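Side-chain contacts in LbaCas13a H328A (C2c2) (Lachnospiraceae bacterium NK4A179, PDB 5WLH), which binds pre-crRNA and probably works as an RNA-guided CRISPR nuclease that targets RNA and cleaves it at adenines: residues P1185-D1190 with W1196-G1201; S60-S65 with V233-Q238; N668-S673 with S927-V932. All coordinates share one frame; numbering follows the deposited sequence.

Contact 1: residues P1185-D1190 with W1196-G1201; sequences PLYYVD and WTVSDG
Tyr-1187 to Val-1189 and Trp-1196 to Val-1198 run antiparallel, their short axes at 146°, as the two strands of a beta hairpin. Tyr-1188 and Thr-1197 form its hydrogen-bonded pair, with Thr-1197 N 2.7 Å from Tyr-1188 O. The non-hydrogen-bonded pairs Tyr-1187 with Val-1198 and Val-1189 with Trp-1196 flank it and put their side chains on one face; Tyr-1188 and Thr-1197 use the other.

Each pair brings a methyl over an aromatic ring. Val-1189 CG2 sits centrally on one face of the indole, 3.5 Å from the centroid of the Trp-1196 five-membered ring, a CH-pi contact in which the two side chains cross obliquely. Val-1198 CG2 lies 3.7 Å from the Tyr-1187 ring centroid, displaced toward the rim, and this same methyl is pressed against Pro-1185 CB at 3.4 Å, tighter than usual for two carbons. On the other face, Thr-1197 CG2 lies over one face of the Tyr-1188 ring, toward its rim, centroid distance 3.8 Å, with the two side chains side by side.

Beyond the strands, Ser-1199 takes over the pairing. Its OG, held between backbone N and carbonyl carbon (chi1 66°), receives Leu-1186 N at 2.9 Å in a nearly straight bond of 173°, while Ser-1199 N returns a bond to Leu-1186 O. The same hydroxyl oxygen accepts from Gly-1201 N at 3.2 Å, an ST turn, and is also hydrogen-bonded to Glu-1203 OE2.

Leu-1186 and Tyr-1188 touch helix 1205-1216, whereas Tyr-1187 and Trp-1196 rest on strand 1157-1160. The hairpin's nearest atom is about 24 Å from the bound RNA. The chemistry thus divides: backbone bonds and one serine hydroxyl fix the register, and dispersion between methyls and rings joins the side chains.

Contact 2: residues S60-S65 with V233-Q238; sequences SRLKSS and VRAKSQ. With nucleotides of chain B.
Leu-62 resting on Ala-235 and Lys-236 makes this a small, mainly apolar contact between two helix ends, the last turns of helix 51-64 and the first of helix 233-244. The short axes are 10.3 Å apart and nearly antiparallel at 171°, and the segments bury little surface between them.

Leu-62 does most of the touching. Its CD1 branch meets Ala-235 CB at 3.6 Å, and it also reaches the aliphatic start of Lys-236, with CD1 to Lys-236 CG at 3.7 Å; CD2 flanks the same alanine methyl. Beside it, Lys-63 and Lys-236 cross at about a right angle, Lys-63 NZ lying 3.3 Å from Lys-236 CD. Bends at chi2 (-32°) and chi4 (-97°) bring the Lys-63 ammonium there, and the two NZ atoms of Lys-63 and Lys-236 are 4.0 Å apart. This proximity of like charges is probably eased by nearby acceptors: Lys-63 NZ bonds to Tyr-231 O, which Lys-236 NZ also meets weakly, and Lys-236 NZ forms a salt bridge with Glu-123.

Elsewhere on its helix, Arg-234 extends from CG to NE toward the RNA. The phosphate of A20 of chain B lies at the guanidinium edge, and Arg-234 NE makes weak hydrogen bonds to its OP1 at 3.2 Å and OP2 at 3.4 Å. Arg-234 NH1 is salt-bridged to Glu-228, which probably helps set the group's orientation. A leucine here would probably leave the A20 phosphate without this positive partner and Glu-228 without its mate.

The arrangement is consistent with a role of this N-terminal helical region in holding the pre-crRNA. Around it, helix 115-130 packs against Val-233 and Arg-234, helix 218-230 reaches the same two residues, and Leu-18, in the loop preceding strand 22-28, touches Leu-62.

Contact 3: residues N668-S673 with S927-V932; sequences NVERAS and SYKQYV. With nucleotides of chain B.
Gln-930 meets the loop 668-673 with the base of its side chain and the RNA with its tip. Its CB abuts Ser-673 OG at 3.1 Å, a close approach of carbon to hydroxyl oxygen; that hydroxyl has a weak hydrogen bond to His-926 O in the preceding turn. CG stays beside the same oxygen, 3.5 Å from Ser-673 OG. There the chain bends (chi2 -85°), turning the amide toward A25 of chain B. CD carries OE1, which accepts from A25 N6 at 2.8 Å and 174°, so the carbonyl engages the exocyclic amine of the adenine. NE2 is weakly bonded to Gln-810 OE1, a second hold that would limit rotation of the amide.

The next residue holds the same nucleotide: the Tyr-931 ring lays one face over the adenine, with N3 above the ring centre, and Tyr-931 OH donates to the ribose A25 O2' at 2.6 Å. Both residues belong to the long helix 915-941, which meets the RNA and the loop linking helices 654-665 and 678-681 through neighbouring side chains, consistent with a wall of the channel that holds the crRNA.

Earlier in the loop, Glu-670 and Lys-929 approach from opposite directions on extended chains, forming a salt bridge with Lys-929 NZ 2.6 Å from Glu-670 OE2. The ammonium comes from above the carboxylate plane, 48° out of it, while Glu-670 OE1 is bonded to Thr-961 OG1 of helix 960-974.

Arg-671 faces the RNA, its guanidinium edge against two successive phosphates. NH1 spans them, bonding U35 of chain B at OP1 (2.7 Å) and A34 of chain B at OP1 (3.0 Å); NH2 makes an almost straight bond to U35 OP2, and Tyr-729 lies in cation-pi contact with the group.

How the contacts relate
From the N terminus, contact 2 comes first, closing a long, largely helical excursion that runs from helix 51-64 out and back to helix 233-244. Contact 3 follows, bringing the loop after helix 654-665 to helix 915-941 across some 250 intervening residues. Contact 1 is last and local, a hairpin closed over five residues. The three are in series along the chain: none nests in or crosses another. In space they stand apart, with centres of contacts 1 and 2 about 62 Å from each other and contact 3 about 40 Å from either. Contacts 2 and 3 both border the RNA, at different nucleotides, whereas contact 1 pairs two strands whose outer side chains rest on neighbouring helices and strand 1157-1160.

Contact 1: residues P1185-D1190 with W1196-G1201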
# COMPACT_ATOMS: atom_id res chain seq x y z
N PRO A 1185 3.03 -20.53 -23.77
CA PRO A 1185 2.15 -20.84 -24.91
C PRO A 1185 0.74 -21.24 -24.48
O PRO A 1185 0.54 -21.88 -23.44
CB PRO A 1185 2.85 -22.02 -25.58
CG PRO A 1185 4.30 -21.83 -25.25
CD PRO A 1185 4.30 -21.29 -23.84
N LEU A 1186 -0.23 -20.94 -25.34
CA LEU A 1186 -1.59 -21.38 -25.15
C LEU A 1186 -1.98 -22.27 -26.34
O LEU A 1186 -1.56 -22.00 -27.47
CB LEU A 1186 -2.53 -20.18 -25.04
CG LEU A 1186 -3.83 -20.42 -24.26
CD1 LEU A 1186 -4.18 -19.20 -23.44
CD2 LEU A 1186 -4.95 -20.76 -25.24
N TYR A 1187 -2.70 -23.35 -26.05
CA TYR A 1187 -3.15 -24.30 -27.06
C TYR A 1187 -4.60 -23.98 -27.39
O TYR A 1187 -5.41 -23.80 -26.49
CB TYR A 1187 -3.05 -25.74 -26.55
CG TYR A 1187 -1.64 -26.13 -26.21
CD1 TYR A 1187 -1.11 -25.80 -24.97
CD2 TYR A 1187 -0.84 -26.78 -27.12
CE1 TYR A 1187 0.18 -26.14 -24.65
CE2 TYR A 1187 0.46 -27.13 -26.81
CZ TYR A 1187 0.98 -26.79 -25.57
OH TYR A 1187 2.27 -27.10 -25.23
N TYR A 1188 -4.91 -23.89 -28.68
CA TYR A 1188 -6.26 -23.48 -29.05
C TYR A 1188 -6.51 -23.87 -30.49
O TYR A 1188 -5.59 -24.26 -31.22
CB TYR A 1188 -6.46 -21.97 -28.88
CG TYR A 1188 -5.54 -21.13 -29.73
CD1 TYR A 1188 -4.23 -20.87 -29.33
CD2 TYR A 1188 -5.98 -20.61 -30.93
CE1 TYR A 1188 -3.39 -20.12 -30.12
CE2 TYR A 1188 -5.17 -19.83 -31.72
CZ TYR A 1188 -3.86 -19.60 -31.31
OH TYR A 1188 -3.03 -18.84 -32.11
N VAL A 1189 -7.76 -23.75 -30.91
CA VAL A 1189 -8.14 -24.00 -32.29
C VAL A 1189 -8.18 -22.66 -32.99
O VAL A 1189 -8.96 -21.76 -32.61
CB VAL A 1189 -9.48 -24.75 -32.40
CG1 VAL A 1189 -9.85 -24.95 -33.88
CG2 VAL A 1189 -9.37 -26.09 -31.72
N ASP A 1190 -7.31 -22.50 -33.98
CA ASP A 1190 -7.14 -21.22 -34.63
C ASP A 1190 -8.40 -20.81 -35.38
O ASP A 1190 -9.08 -21.64 -35.97
CB ASP A 1190 -5.96 -21.27 -35.59
CG ASP A 1190 -5.81 -19.99 -36.36
OD1 ASP A 1190 -5.47 -18.96 -35.73
OD2 ASP A 1190 -6.05 -19.99 -37.59
N TRP A 1196 -6.14 -27.17 -34.39
CA TRP A 1196 -5.38 -26.94 -33.17
C TRP A 1196 -4.00 -26.39 -33.49
O TRP A 1196 -3.33 -26.81 -34.44
CB TRP A 1196 -5.22 -28.22 -32.37
CG TRP A 1196 -6.44 -28.61 -31.65
CD1 TRP A 1196 -7.40 -29.49 -32.07
CD2 TRP A 1196 -6.86 -28.13 -30.37
NE1 TRP A 1196 -8.40 -29.58 -31.13
CE2 TRP A 1196 -8.09 -28.75 -30.08
CE3 TRP A 1196 -6.33 -27.21 -29.46
CZ2 TRP A 1196 -8.79 -28.50 -28.90
CZ3 TRP A 1196 -7.02 -26.97 -28.28
CH2 TRP A 1196 -8.25 -27.60 -28.01
N THR A 1197 -3.58 -25.43 -32.67
CA THR A 1197 -2.24 -24.89 -32.77
C THR A 1197 -1.80 -24.54 -31.36
O THR A 1197 -2.56 -24.64 -30.40
CB THR A 1197 -2.20 -23.67 -33.69
OG1 THR A 1197 -0.84 -23.30 -33.94
CG2 THR A 1197 -2.96 -22.50 -33.07
N VAL A 1198 -0.53 -24.16 -31.25
CA VAL A 1198 0.02 -23.65 -30.00
C VAL A 1198 0.71 -22.33 -30.32
O VAL A 1198 1.42 -22.22 -31.32
CB VAL A 1198 0.97 -24.65 -29.33
CG1 VAL A 1198 2.11 -25.06 -30.26
CG2 VAL A 1198 1.53 -24.08 -28.01
N SER A 1199 0.45 -21.31 -29.50
CA SER A 1199 1.05 -20.00 -29.71
C SER A 1199 2.50 -20.00 -29.22
O SER A 1199 2.98 -20.95 -28.61
CB SER A 1199 0.26 -18.93 -28.98
OG SER A 1199 0.37 -19.15 -27.58
N ASP A 1200 3.19 -18.90 -29.49
CA ASP A 1200 4.53 -18.75 -28.92
C ASP A 1200 4.48 -18.23 -27.49
O ASP A 1200 5.52 -18.14 -26.83
CB ASP A 1200 5.42 -17.86 -29.81
CG ASP A 1200 4.97 -16.40 -29.90
OD1 ASP A 1200 4.00 -15.99 -29.24
OD2 ASP A 1200 5.59 -15.64 -30.68
N GLY A 1201 3.29 -17.90 -26.99
CA GLY A 1201 3.13 -17.45 -25.62
C GLY A 1201 3.36 -15.98 -25.40
O GLY A 1201 3.10 -15.49 -24.30

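Contact 2: residues S60-S65 with V233-Q238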
# COMPACT_ATOMS: atom_id res chain seq x y z
N SER A 60 2.37 -14.28 32.10
CA SER A 60 3.16 -13.17 32.64
C SER A 60 2.72 -11.83 32.05
O SER A 60 2.67 -10.83 32.77
CB SER A 60 4.65 -13.41 32.37
OG SER A 60 5.31 -12.17 32.19
N ARG A 61 2.41 -11.79 30.75
CA ARG A 61 1.97 -10.54 30.14
C ARG A 61 0.61 -10.11 30.69
O ARG A 61 0.35 -8.91 30.82
CB ARG A 61 1.90 -10.69 28.62
CG ARG A 61 3.26 -10.79 27.95
CD ARG A 61 3.88 -9.41 27.76
NE ARG A 61 2.89 -8.44 27.27
CZ ARG A 61 2.71 -7.23 27.79
NH1 ARG A 61 1.79 -6.42 27.28
NH2 ARG A 61 3.46 -6.82 28.81
N LEU A 62 -0.25 -11.08 31.02
CA LEU A 62 -1.56 -10.76 31.57
C LEU A 62 -1.44 -10.16 32.96
O LEU A 62 -1.99 -9.08 33.24
CB LEU A 62 -2.43 -12.01 31.59
CG LEU A 62 -2.92 -12.38 30.19
CD1 LEU A 62 -3.66 -13.70 30.20
CD2 LEU A 62 -3.80 -11.25 29.63
N LYS A 63 -0.72 -10.84 33.85
CA LYS A 63 -0.56 -10.35 35.22
C LYS A 63 0.28 -9.09 35.31
O LYS A 63 0.39 -8.51 36.40
CB LYS A 63 0.03 -11.47 36.08
CG LYS A 63 -1.02 -12.51 36.49
CD LYS A 63 -2.40 -11.84 36.65
CE LYS A 63 -3.49 -12.84 37.00
NZ LYS A 63 -4.24 -13.24 35.79
N SER A 64 0.86 -8.63 34.19
CA SER A 64 1.51 -7.33 34.16
C SER A 64 0.54 -6.21 34.53
O SER A 64 0.86 -5.33 35.34
CB SER A 64 2.09 -7.08 32.77
OG SER A 64 3.48 -6.82 32.83
N SER A 65 -0.66 -6.25 33.95
CA SER A 65 -1.64 -5.17 34.07
C SER A 65 -2.35 -5.15 35.42
O SER A 65 -3.16 -4.24 35.66
CB SER A 65 -2.68 -5.29 32.95
OG SER A 65 -3.85 -4.54 33.24
N VAL A 233 -9.43 -14.00 33.69
CA VAL A 233 -9.71 -15.43 33.68
C VAL A 233 -9.99 -15.92 32.26
O VAL A 233 -9.65 -17.06 31.92
CB VAL A 233 -10.87 -15.76 34.63
CG1 VAL A 233 -10.46 -15.46 36.07
CG2 VAL A 233 -12.11 -14.99 34.23
N ARG A 234 -10.59 -15.08 31.42
CA ARG A 234 -10.84 -15.48 30.03
C ARG A 234 -9.54 -15.67 29.26
O ARG A 234 -9.30 -16.73 28.68
CB ARG A 234 -11.72 -14.45 29.34
CG ARG A 234 -13.18 -14.51 29.76
CD ARG A 234 -13.94 -13.27 29.33
NE ARG A 234 -15.34 -13.39 29.74
CZ ARG A 234 -15.75 -13.27 31.00
NH1 ARG A 234 -14.87 -13.02 31.96
NH2 ARG A 234 -17.04 -13.40 31.31
N ALA A 235 -8.69 -14.64 29.26
CA ALA A 235 -7.46 -14.70 28.47
C ALA A 235 -6.52 -15.78 28.99
O ALA A 235 -5.87 -16.47 28.20
CB ALA A 235 -6.77 -13.34 28.47
N LYS A 236 -6.44 -15.94 30.32
CA LYS A 236 -5.56 -16.94 30.90
C LYS A 236 -5.91 -18.35 30.45
O LYS A 236 -5.02 -19.21 30.38
CB LYS A 236 -5.60 -16.89 32.43
CG LYS A 236 -4.76 -15.80 33.06
CD LYS A 236 -4.22 -16.25 34.42
CE LYS A 236 -5.16 -17.24 35.10
NZ LYS A 236 -6.45 -16.62 35.53
N SER A 237 -7.18 -18.62 30.21
CA SER A 237 -7.60 -19.94 29.78
C SER A 237 -7.71 -20.07 28.27
O SER A 237 -7.88 -21.18 27.78
CB SER A 237 -8.94 -20.31 30.43
OG SER A 237 -10.01 -19.58 29.86
N GLN A 238 -7.59 -18.98 27.52
CA GLN A 238 -7.94 -19.07 26.10
C GLN A 238 -6.88 -18.53 25.14
O GLN A 238 -6.80 -19.02 24.01
CB GLN A 238 -9.26 -18.35 25.86
CG GLN A 238 -10.46 -19.08 26.47
CD GLN A 238 -11.74 -18.32 26.28
OE1 GLN A 238 -12.73 -18.59 26.96
NE2 GLN A 238 -11.74 -17.36 25.36
P A B 20 -16.68 -13.59 26.33
OP1 A B 20 -15.43 -14.30 26.70
OP2 A B 20 -17.60 -12.97 27.30
O5' A B 20 -16.25 -12.46 25.30
C5' A B 20 -15.30 -12.72 24.28
C4' A B 20 -15.25 -11.58 23.30
O4' A B 20 -16.52 -11.47 22.61
C3' A B 20 -15.07 -10.21 23.91
O3' A B 20 -13.74 -9.95 24.29
C2' A B 20 -15.58 -9.31 22.80
O2' A B 20 -14.64 -9.23 21.74
C1' A B 20 -16.78 -10.12 22.32
N9 A B 20 -18.01 -9.73 23.05
C8 A B 20 -18.58 -10.33 24.14
N7 A B 20 -19.66 -9.72 24.57
C5 A B 20 -19.81 -8.65 23.70
C6 A B 20 -20.75 -7.62 23.61
N6 A B 20 -21.79 -7.48 24.43
N1 A B 20 -20.61 -6.72 22.62
C2 A B 20 -19.57 -6.84 21.78
N3 A B 20 -18.61 -7.76 21.78
C4 A B 20 -18.79 -8.64 22.76
P A B 14 -13.01 -22.21 21.67
OP1 A B 14 -12.93 -23.23 22.75
OP2 A B 14 -13.51 -22.62 20.35
O5' A B 14 -13.88 -20.97 22.15
C5' A B 14 -13.67 -20.38 23.42
C4' A B 14 -14.54 -19.17 23.60
O4' A B 14 -14.25 -18.20 22.57
C3' A B 14 -16.04 -19.41 23.47
O3' A B 14 -16.59 -19.86 24.69
C2' A B 14 -16.56 -18.05 23.07
O2' A B 14 -16.63 -17.22 24.23
C1' A B 14 -15.42 -17.52 22.21
N9 A B 14 -15.64 -17.69 20.76
C8 A B 14 -15.06 -18.64 19.95
N7 A B 14 -15.43 -18.51 18.71
C5 A B 14 -16.27 -17.42 18.70
C6 A B 14 -16.97 -16.78 17.67
N6 A B 14 -16.92 -17.18 16.39
N1 A B 14 -17.73 -15.71 18.00
C2 A B 14 -17.78 -15.30 19.27
N3 A B 14 -17.16 -15.83 20.32
C4 A B 14 -16.41 -16.89 19.97
P A B 13 -10.56 -22.18 16.59
OP1 A B 13 -10.57 -23.62 16.88
OP2 A B 13 -11.65 -21.58 15.79
O5' A B 13 -10.61 -21.34 17.95
C5' A B 13 -9.67 -21.57 18.99
C4' A B 13 -9.88 -20.58 20.12
O4' A B 13 -9.66 -19.24 19.63
C3' A B 13 -11.28 -20.54 20.68
O3' A B 13 -11.54 -21.58 21.60
C2' A B 13 -11.36 -19.15 21.27
O2' A B 13 -10.64 -19.10 22.50
C1' A B 13 -10.58 -18.35 20.24
N9 A B 13 -11.44 -17.78 19.19
C8 A B 13 -11.59 -18.18 17.87
N7 A B 13 -12.42 -17.42 17.19
C5 A B 13 -12.86 -16.48 18.12
C6 A B 13 -13.76 -15.41 18.03
N6 A B 13 -14.42 -15.06 16.92
N1 A B 13 -13.97 -14.69 19.15
C2 A B 13 -13.32 -15.01 20.28
N3 A B 13 -12.44 -15.98 20.48
C4 A B 13 -12.26 -16.69 19.34

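Contact 3: residues N668-S673 with S927-V932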
# COMPACT_ATOMS: atom_id res chain seq x y z
N ASN A 668 30.42 0.48 -7.19
CA ASN A 668 28.97 0.68 -7.14
C ASN A 668 28.47 0.32 -5.75
O ASN A 668 28.88 -0.69 -5.18
CB ASN A 668 28.29 -0.16 -8.22
CG ASN A 668 28.47 0.42 -9.61
OD1 ASN A 668 28.69 1.63 -9.76
ND2 ASN A 668 28.40 -0.43 -10.62
N VAL A 669 27.61 1.16 -5.20
CA VAL A 669 27.10 1.02 -3.84
C VAL A 669 25.65 0.55 -3.92
O VAL A 669 24.82 1.19 -4.57
CB VAL A 669 27.22 2.34 -3.06
CG1 VAL A 669 26.65 2.18 -1.66
CG2 VAL A 669 28.68 2.79 -3.02
N GLU A 670 25.37 -0.58 -3.28
CA GLU A 670 24.01 -1.09 -3.14
C GLU A 670 23.44 -0.59 -1.82
O GLU A 670 23.89 -1.00 -0.75
CB GLU A 670 24.01 -2.61 -3.18
CG GLU A 670 22.64 -3.24 -3.23
CD GLU A 670 22.73 -4.72 -3.53
OE1 GLU A 670 23.87 -5.22 -3.61
OE2 GLU A 670 21.68 -5.39 -3.68
N ARG A 671 22.47 0.32 -1.88
CA ARG A 671 21.90 0.86 -0.67
C ARG A 671 20.93 -0.11 -0.02
O ARG A 671 20.17 -0.80 -0.70
CB ARG A 671 21.16 2.15 -0.97
CG ARG A 671 22.08 3.28 -1.23
CD ARG A 671 21.28 4.53 -1.32
NE ARG A 671 21.97 5.50 -2.15
CZ ARG A 671 21.44 6.65 -2.52
NH1 ARG A 671 20.21 6.96 -2.10
NH2 ARG A 671 22.13 7.48 -3.29
N ALA A 672 20.92 -0.10 1.30
CA ALA A 672 20.01 -0.92 2.07
C ALA A 672 18.75 -0.13 2.39
O ALA A 672 18.80 1.09 2.62
CB ALA A 672 20.67 -1.40 3.37
N SER A 673 17.62 -0.82 2.41
CA SER A 673 16.40 -0.14 2.76
C SER A 673 16.32 0.08 4.28
O SER A 673 17.11 -0.48 5.06
CB SER A 673 15.19 -0.96 2.31
OG SER A 673 15.14 -2.10 3.10
N SER A 927 13.51 -2.62 -0.78
CA SER A 927 12.53 -3.12 0.17
C SER A 927 12.29 -4.60 -0.03
O SER A 927 12.17 -5.36 0.94
CB SER A 927 11.23 -2.32 0.04
OG SER A 927 11.41 -0.98 0.48
N TYR A 928 12.23 -5.03 -1.29
CA TYR A 928 12.12 -6.46 -1.59
C TYR A 928 13.28 -7.24 -0.98
O TYR A 928 13.09 -8.27 -0.32
CB TYR A 928 12.07 -6.66 -3.10
CG TYR A 928 12.20 -8.11 -3.51
CD1 TYR A 928 11.09 -8.95 -3.47
CD2 TYR A 928 13.41 -8.63 -3.92
CE1 TYR A 928 11.20 -10.26 -3.79
CE2 TYR A 928 13.52 -9.97 -4.28
CZ TYR A 928 12.40 -10.77 -4.22
OH TYR A 928 12.44 -12.09 -4.56
N LYS A 929 14.51 -6.78 -1.23
CA LYS A 929 15.67 -7.55 -0.78
C LYS A 929 15.70 -7.66 0.74
O LYS A 929 15.97 -8.74 1.28
CB LYS A 929 16.95 -6.90 -1.30
CG LYS A 929 18.21 -7.71 -0.98
CD LYS A 929 19.45 -7.02 -1.52
CE LYS A 929 20.70 -7.88 -1.29
NZ LYS A 929 21.85 -7.45 -2.14
N GLN A 930 15.39 -6.57 1.43
CA GLN A 930 15.40 -6.58 2.89
C GLN A 930 14.30 -7.47 3.44
O GLN A 930 14.51 -8.15 4.45
CB GLN A 930 15.23 -5.16 3.43
CG GLN A 930 15.70 -5.02 4.88
CD GLN A 930 14.66 -5.41 5.89
OE1 GLN A 930 13.45 -5.39 5.61
NE2 GLN A 930 15.11 -5.72 7.12
N TYR A 931 13.11 -7.43 2.83
CA TYR A 931 12.00 -8.26 3.29
C TYR A 931 12.36 -9.74 3.16
O TYR A 931 12.21 -10.51 4.11
CB TYR A 931 10.75 -7.90 2.47
CG TYR A 931 9.41 -8.44 2.92
CD1 TYR A 931 9.23 -9.07 4.16
CD2 TYR A 931 8.31 -8.30 2.09
CE1 TYR A 931 7.98 -9.57 4.53
CE2 TYR A 931 7.08 -8.78 2.46
CZ TYR A 931 6.91 -9.41 3.66
OH TYR A 931 5.66 -9.88 3.97
N VAL A 932 12.89 -10.13 2.01
CA VAL A 932 13.26 -11.53 1.83
C VAL A 932 14.32 -11.93 2.85
O VAL A 932 14.24 -13.00 3.46
CB VAL A 932 13.73 -11.77 0.38
CG1 VAL A 932 14.36 -13.15 0.23
CG2 VAL A 932 12.55 -11.59 -0.61
P A B 25 2.98 -8.87 11.41
OP1 A B 25 4.00 -9.83 11.92
OP2 A B 25 2.35 -7.90 12.33
O5' A B 25 3.65 -8.08 10.21
C5' A B 25 2.89 -7.21 9.37
C4' A B 25 3.26 -7.41 7.93
O4' A B 25 4.57 -6.85 7.67
C3' A B 25 3.32 -8.87 7.47
O3' A B 25 2.82 -8.94 6.14
C2' A B 25 4.81 -9.15 7.41
O2' A B 25 5.17 -10.18 6.51
C1' A B 25 5.34 -7.80 6.96
N9 A B 25 6.77 -7.62 7.22
C8 A B 25 7.50 -8.15 8.25
N7 A B 25 8.78 -7.86 8.17
C5 A B 25 8.87 -7.09 7.02
C6 A B 25 9.96 -6.47 6.39
N6 A B 25 11.20 -6.55 6.87
N1 A B 25 9.73 -5.80 5.25
C2 A B 25 8.48 -5.73 4.76
N3 A B 25 7.38 -6.28 5.27
C4 A B 25 7.65 -6.95 6.41
P U B 35 19.42 9.93 -4.13
OP1 U B 35 19.08 8.50 -3.99
OP2 U B 35 20.87 10.21 -4.16
O5' U B 35 18.75 10.55 -5.43
C5' U B 35 19.30 10.34 -6.71
C4' U B 35 18.52 11.14 -7.71
O4' U B 35 17.16 10.67 -7.75
C3' U B 35 18.39 12.61 -7.38
O3' U B 35 19.54 13.33 -7.77
C2' U B 35 17.13 13.02 -8.12
O2' U B 35 17.42 13.31 -9.48
C1' U B 35 16.29 11.74 -8.05
N1 U B 35 15.26 11.82 -6.99
C2 U B 35 14.10 12.47 -7.33
O2 U B 35 13.89 12.92 -8.44
N3 U B 35 13.18 12.56 -6.33
C4 U B 35 13.31 12.10 -5.03
O4 U B 35 12.38 12.28 -4.25
C5 U B 35 14.55 11.45 -4.75
C6 U B 35 15.47 11.33 -5.72
P A B 34 17.15 6.75 0.42
OP1 A B 34 17.95 5.81 -0.42
OP2 A B 34 17.62 7.12 1.81
O5' A B 34 16.79 8.11 -0.31
C5' A B 34 16.51 8.14 -1.70
C4' A B 34 16.78 9.50 -2.29
O4' A B 34 15.72 10.43 -1.92
C3' A B 34 18.10 10.16 -1.86
O3' A B 34 18.71 10.79 -2.98
C2' A B 34 17.65 11.24 -0.87
O2' A B 34 18.51 12.35 -0.77
C1' A B 34 16.29 11.63 -1.46
N9 A B 34 15.41 12.30 -0.50
C8 A B 34 14.84 11.86 0.67
N7 A B 34 14.15 12.79 1.29
C5 A B 34 14.28 13.91 0.50
C6 A B 34 13.78 15.23 0.59
N6 A B 34 13.01 15.68 1.59
N1 A B 34 14.11 16.10 -0.39
C2 A B 34 14.89 15.67 -1.40
N3 A B 34 15.41 14.46 -1.59
C4 A B 34 15.06 13.62 -0.61